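Integron cassette protein (Vibrio cholerae, PDB 3FY6) is of unknown function but is encoded by a mobile integron gene cassette and forms a two-chain assembly, each chain built from a five-stranded antiparallel sheet and helices. Local coordinates at residues E11-P19 with L102-T113. Numbering follows the deposited sequence.
Sequences EVNLNIYSP and LELVAQWVNKVT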
loop_
_atom_site.group_PDB
_atom_site.type_symbol
_atom_site.label_atom_id
_atom_site.label_comp_id
_atom_site.label_asym_id
_atom_site.label_seq_id
_atom_site.Cartn_x
_atom_site.Cartn_y
_atom_site.Cartn_z
ATOM N N GLU A 11 -12.636 13.418 17.691
ATOM C CA GLU A 11 -12.866 12.098 17.136
ATOM C C GLU A 11 -13.287 12.247 15.689
ATOM O O GLU A 11 -14.141 13.061 15.365
ATOM C CB GLU A 11 -13.958 11.392 17.932
ATOM C CG GLU A 11 -13.888 9.882 17.894
ATOM C CD GLU A 11 -14.743 9.240 18.978
ATOM O OE1 GLU A 11 -15.979 9.410 18.939
ATOM O OE2 GLU A 11 -14.177 8.566 19.867
ATOM N N VAL A 12 -12.668 11.468 14.817
ATOM C CA VAL A 12 -13.019 11.485 13.412
ATOM C C VAL A 12 -13.536 10.096 13.025
ATOM O O VAL A 12 -12.874 9.096 13.276
ATOM C CB VAL A 12 -11.789 11.848 12.553
ATOM C CG1 VAL A 12 -12.180 11.992 11.097
ATOM C CG2 VAL A 12 -11.159 13.143 13.067
ATOM N N ASN A 13 -14.726 10.035 12.440
ATOM C CA ASN A 13 -15.259 8.770 11.964
ATOM C C ASN A 13 -15.006 8.638 10.471
ATOM O O ASN A 13 -15.446 9.467 9.693
ATOM C CB ASN A 13 -16.757 8.650 12.278
ATOM C CG ASN A 13 -17.019 8.213 13.714
ATOM O OD1 ASN A 13 -16.261 8.539 14.621
ATOM N ND2 ASN A 13 -18.087 7.453 13.917
ATOM N N LEU A 14 -14.286 7.593 10.080
ATOM C CA LEU A 14 -13.923 7.403 8.680
ATOM C C LEU A 14 -14.645 6.184 8.099
ATOM O O LEU A 14 -14.842 5.193 8.785
ATOM C CB LEU A 14 -12.405 7.237 8.552
ATOM C CG LEU A 14 -11.564 8.437 9.001
ATOM C CD1 LEU A 14 -10.076 8.107 8.935
ATOM C CD2 LEU A 14 -11.881 9.655 8.138
ATOM N N ASN A 15 -15.033 6.259 6.831
ATOM C CA ASN A 15 -15.831 5.197 6.232
ATOM C C ASN A 15 -15.039 4.428 5.178
ATOM O O ASN A 15 -14.799 4.930 4.077
ATOM C CB ASN A 15 -17.110 5.779 5.632
ATOM C CG ASN A 15 -17.829 6.719 6.598
ATOM O OD1 ASN A 15 -18.064 7.883 6.288
ATOM N ND2 ASN A 15 -18.152 6.217 7.779
ATOM N N ILE A 16 -14.628 3.216 5.524
ATOM C CA ILE A 16 -13.762 2.433 4.644
ATOM C C ILE A 16 -14.513 1.251 4.030
ATOM O O ILE A 16 -14.995 0.378 4.748
ATOM C CB ILE A 16 -12.536 1.897 5.413
ATOM C CG1 ILE A 16 -11.785 3.053 6.096
ATOM C CG2 ILE A 16 -11.617 1.101 4.477
ATOM C CD1 ILE A 16 -11.007 3.935 5.132
ATOM N N TYR A 17 -14.591 1.204 2.705
ATOM C CA TYR A 17 -15.341 0.132 2.058
ATOM C C TYR A 17 -14.635 -1.210 2.174
ATOM O O TYR A 17 -13.453 -1.328 1.852
ATOM C CB TYR A 17 -15.644 0.436 0.588
ATOM C CG TYR A 17 -16.512 -0.643 -0.007
ATOM C CD1 TYR A 17 -17.890 -0.644 0.207
ATOM C CD2 TYR A 17 -15.954 -1.696 -0.728
ATOM C CE1 TYR A 17 -18.694 -1.652 -0.300
ATOM C CE2 TYR A 17 -16.757 -2.721 -1.250
ATOM C CZ TYR A 17 -18.122 -2.684 -1.028
ATOM O OH TYR A 17 -18.919 -3.675 -1.532
ATOM N N SER A 18 -15.373 -2.221 2.624
ATOM C CA SER A 18 -14.841 -3.564 2.813
ATOM C C SER A 18 -15.575 -4.581 1.950
ATOM O O SER A 18 -16.758 -4.840 2.163
ATOM C CB SER A 18 -14.978 -3.988 4.277
ATOM O OG SER A 18 -14.858 -5.403 4.399
ATOM N N PRO A 19 -14.867 -5.184 0.991
ATOM C CA PRO A 19 -15.454 -6.225 0.142
ATOM C C PRO A 19 -15.832 -7.445 0.970
ATOM O O PRO A 19 -16.649 -8.255 0.545
ATOM C CB PRO A 19 -14.312 -6.593 -0.811
ATOM C CG PRO A 19 -13.379 -5.424 -0.773
ATOM C CD PRO A 19 -13.477 -4.879 0.620
ATOM N N LEU A 102 -8.269 13.796 6.902
ATOM C CA LEU A 102 -8.329 12.352 7.126
ATOM C C LEU A 102 -9.374 11.703 6.228
ATOM O O LEU A 102 -9.196 10.574 5.768
ATOM C CB LEU A 102 -8.636 12.034 8.588
ATOM C CG LEU A 102 -7.491 12.247 9.577
ATOM C CD1 LEU A 102 -7.959 11.922 10.982
ATOM C CD2 LEU A 102 -6.294 11.380 9.201
ATOM N N GLU A 103 -10.470 12.413 5.982
ATOM C CA GLU A 103 -11.474 11.911 5.052
ATOM C C GLU A 103 -10.924 11.773 3.636
ATOM O O GLU A 103 -11.357 10.895 2.890
ATOM C CB GLU A 103 -12.730 12.784 5.073
ATOM C CG GLU A 103 -13.543 12.593 6.372
ATOM C CD GLU A 103 -14.794 13.465 6.461
ATOM O OE1 GLU A 103 -14.836 14.537 5.818
ATOM O OE2 GLU A 103 -15.737 13.079 7.188
ATOM N N LEU A 104 -9.974 12.632 3.259
ATOM C CA LEU A 104 -9.375 12.499 1.939
ATOM C C LEU A 104 -8.488 11.241 1.895
ATOM O O LEU A 104 -8.325 10.616 0.838
ATOM C CB LEU A 104 -8.584 13.755 1.530
ATOM C CG LEU A 104 -9.322 15.094 1.386
ATOM C CD1 LEU A 104 -8.359 16.178 0.881
ATOM C CD2 LEU A 104 -10.513 14.975 0.439
ATOM N N VAL A 105 -7.914 10.865 3.032
ATOM C CA VAL A 105 -7.130 9.637 3.055
ATOM C C VAL A 105 -8.055 8.420 2.923
ATOM O O VAL A 105 -7.760 7.478 2.184
ATOM C CB VAL A 105 -6.283 9.507 4.318
ATOM C CG1 VAL A 105 -5.540 8.180 4.298
ATOM C CG2 VAL A 105 -5.295 10.663 4.407
ATOM N N ALA A 106 -9.186 8.448 3.628
ATOM C CA ALA A 106 -10.156 7.361 3.523
ATOM C C ALA A 106 -10.651 7.251 2.093
ATOM O O ALA A 106 -10.777 6.151 1.553
ATOM C CB ALA A 106 -11.339 7.575 4.489
ATOM N N GLN A 107 -10.922 8.400 1.480
ATOM C CA GLN A 107 -11.385 8.450 0.101
ATOM C C GLN A 107 -10.374 7.803 -0.848
ATOM O O GLN A 107 -10.749 7.081 -1.783
ATOM C CB GLN A 107 -11.647 9.901 -0.303
ATOM C CG GLN A 107 -12.058 10.119 -1.749
ATOM C CD GLN A 107 -12.165 11.595 -2.087
ATOM O OE1 GLN A 107 -12.497 12.412 -1.228
ATOM N NE2 GLN A 107 -11.872 11.945 -3.334
ATOM N N TRP A 108 -9.093 8.069 -0.605
ATOM C CA TRP A 108 -8.021 7.466 -1.388
ATOM C C TRP A 108 -8.031 5.938 -1.234
ATOM O O TRP A 108 -7.982 5.192 -2.215
ATOM C CB TRP A 108 -6.671 8.013 -0.924
ATOM C CG TRP A 108 -5.495 7.552 -1.749
ATOM C CD1 TRP A 108 -5.490 7.259 -3.080
ATOM C CD2 TRP A 108 -4.142 7.402 -1.301
ATOM N NE1 TRP A 108 -4.218 6.920 -3.488
ATOM C CE2 TRP A 108 -3.373 6.994 -2.413
ATOM C CE3 TRP A 108 -3.509 7.555 -0.065
ATOM C CZ2 TRP A 108 -2.013 6.735 -2.322
ATOM C CZ3 TRP A 108 -2.149 7.303 0.022
ATOM C CH2 TRP A 108 -1.417 6.909 -1.098
ATOM N N VAL A 109 -8.076 5.477 0.007
ATOM C CA VAL A 109 -8.151 4.050 0.264
ATOM C C VAL A 109 -9.337 3.446 -0.493
ATOM O O VAL A 109 -9.201 2.396 -1.121
ATOM C CB VAL A 109 -8.240 3.750 1.767
ATOM C CG1 VAL A 109 -8.519 2.265 2.011
ATOM C CG2 VAL A 109 -6.946 4.178 2.465
ATOM N N ASN A 110 -10.492 4.107 -0.458
ATOM C CA ASN A 110 -11.650 3.564 -1.163
ATOM C C ASN A 110 -11.401 3.468 -2.673
ATOM O O ASN A 110 -11.788 2.497 -3.314
ATOM C CB ASN A 110 -12.941 4.338 -0.830
ATOM C CG ASN A 110 -13.377 4.156 0.627
ATOM O OD1 ASN A 110 -13.971 5.058 1.233
ATOM N ND2 ASN A 110 -13.044 3.002 1.207
ATOM N N LYS A 111 -10.720 4.456 -3.241
ATOM C CA LYS A 111 -10.410 4.411 -4.668
ATOM C C LYS A 111 -9.465 3.248 -5.013
ATOM O O LYS A 111 -9.595 2.617 -6.059
ATOM C CB LYS A 111 -9.810 5.741 -5.136
ATOM C CG LYS A 111 -10.837 6.862 -5.274
ATOM C CD LYS A 111 -10.156 8.142 -5.743
ATOM C CE LYS A 111 -11.026 9.379 -5.543
ATOM N NZ LYS A 111 -10.250 10.633 -5.807
ATOM N N VAL A 112 -8.510 2.990 -4.131
ATOM C CA VAL A 112 -7.569 1.891 -4.295
ATOM C C VAL A 112 -8.322 0.560 -4.349
ATOM O O VAL A 112 -8.126 -0.250 -5.258
ATOM C CB VAL A 112 -6.556 1.887 -3.139
ATOM C CG1 VAL A 112 -5.641 0.645 -3.205
ATOM C CG2 VAL A 112 -5.725 3.178 -3.184
ATOM N N THR A 113 -9.205 0.360 -3.376
ATOM C CA THR A 113 -10.013 -0.849 -3.285
ATOM C C THR A 113 -10.840 -1.041 -4.553
ATOM O O THR A 113 -10.858 -2.121 -5.144
ATOM C CB THR A 113 -10.948 -0.766 -2.065
ATOM O OG1 THR A 113 -10.153 -0.698 -0.874
ATOM C CG2 THR A 113 -11.887 -1.993 -2.003
HETATM O O HOH W 1 -16.479 10.349 7.020
HETATM O O HOH W 2 -15.782 12.112 9.512
HETATM O O HOH W 3 -11.699 0.480 0.907
#
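V12, L14 and I16 of the edge strand 10-18 pack on L102, A106 and V109 of helix 95-114, a strand-on-helix contact at the border of the hydrophobic core of this alpha+beta fold, where helices lie against a five-stranded antiparallel meander. Over residues 11-18 and 102-113 the axes run almost parallel, 7° apart, and come within 7.7 Å. The strand is hydrogen-bonded along its other edge to strand 23-31, while F81 of helix 77-89 also touches L14.

A106 sits near the middle, its CB turned to the strand, with I16 CD1 3.7 Å from A106 CB. With I16 CG1 anti to the carbonyl carbon (chi1 -55°), CG2 is left to meet V109 CG1 further along. L14 lies across L102 at about a right angle and rests its CD2 on the helix backbone at L102 O, where it also touches L102 CB and, at 3.8 Å, E103 CG. At the start of the contact V12 CG2 rests on L102 CD1, 4.0 Å away.

Polar groups line the flank of this buried apolar row. Two waters lie within hydrogen-bonding distance of both N13 O and E103 OE2, whereas E103 OE1 forms a salt bridge with R100. N110 brings its side-chain amide beside the strand backbone at N15 and Y17. Beyond it, T113 CG2 comes near the edge of the Y17 ring, close to the ring plane, and touches P19 CG at 3.9 Å, the two side chains reaching toward each other. A third water joins strand to helix here, donating to Y17 O at 2.7 Å and hydrogen-bonded to T113 OG1 at 2.6 Å.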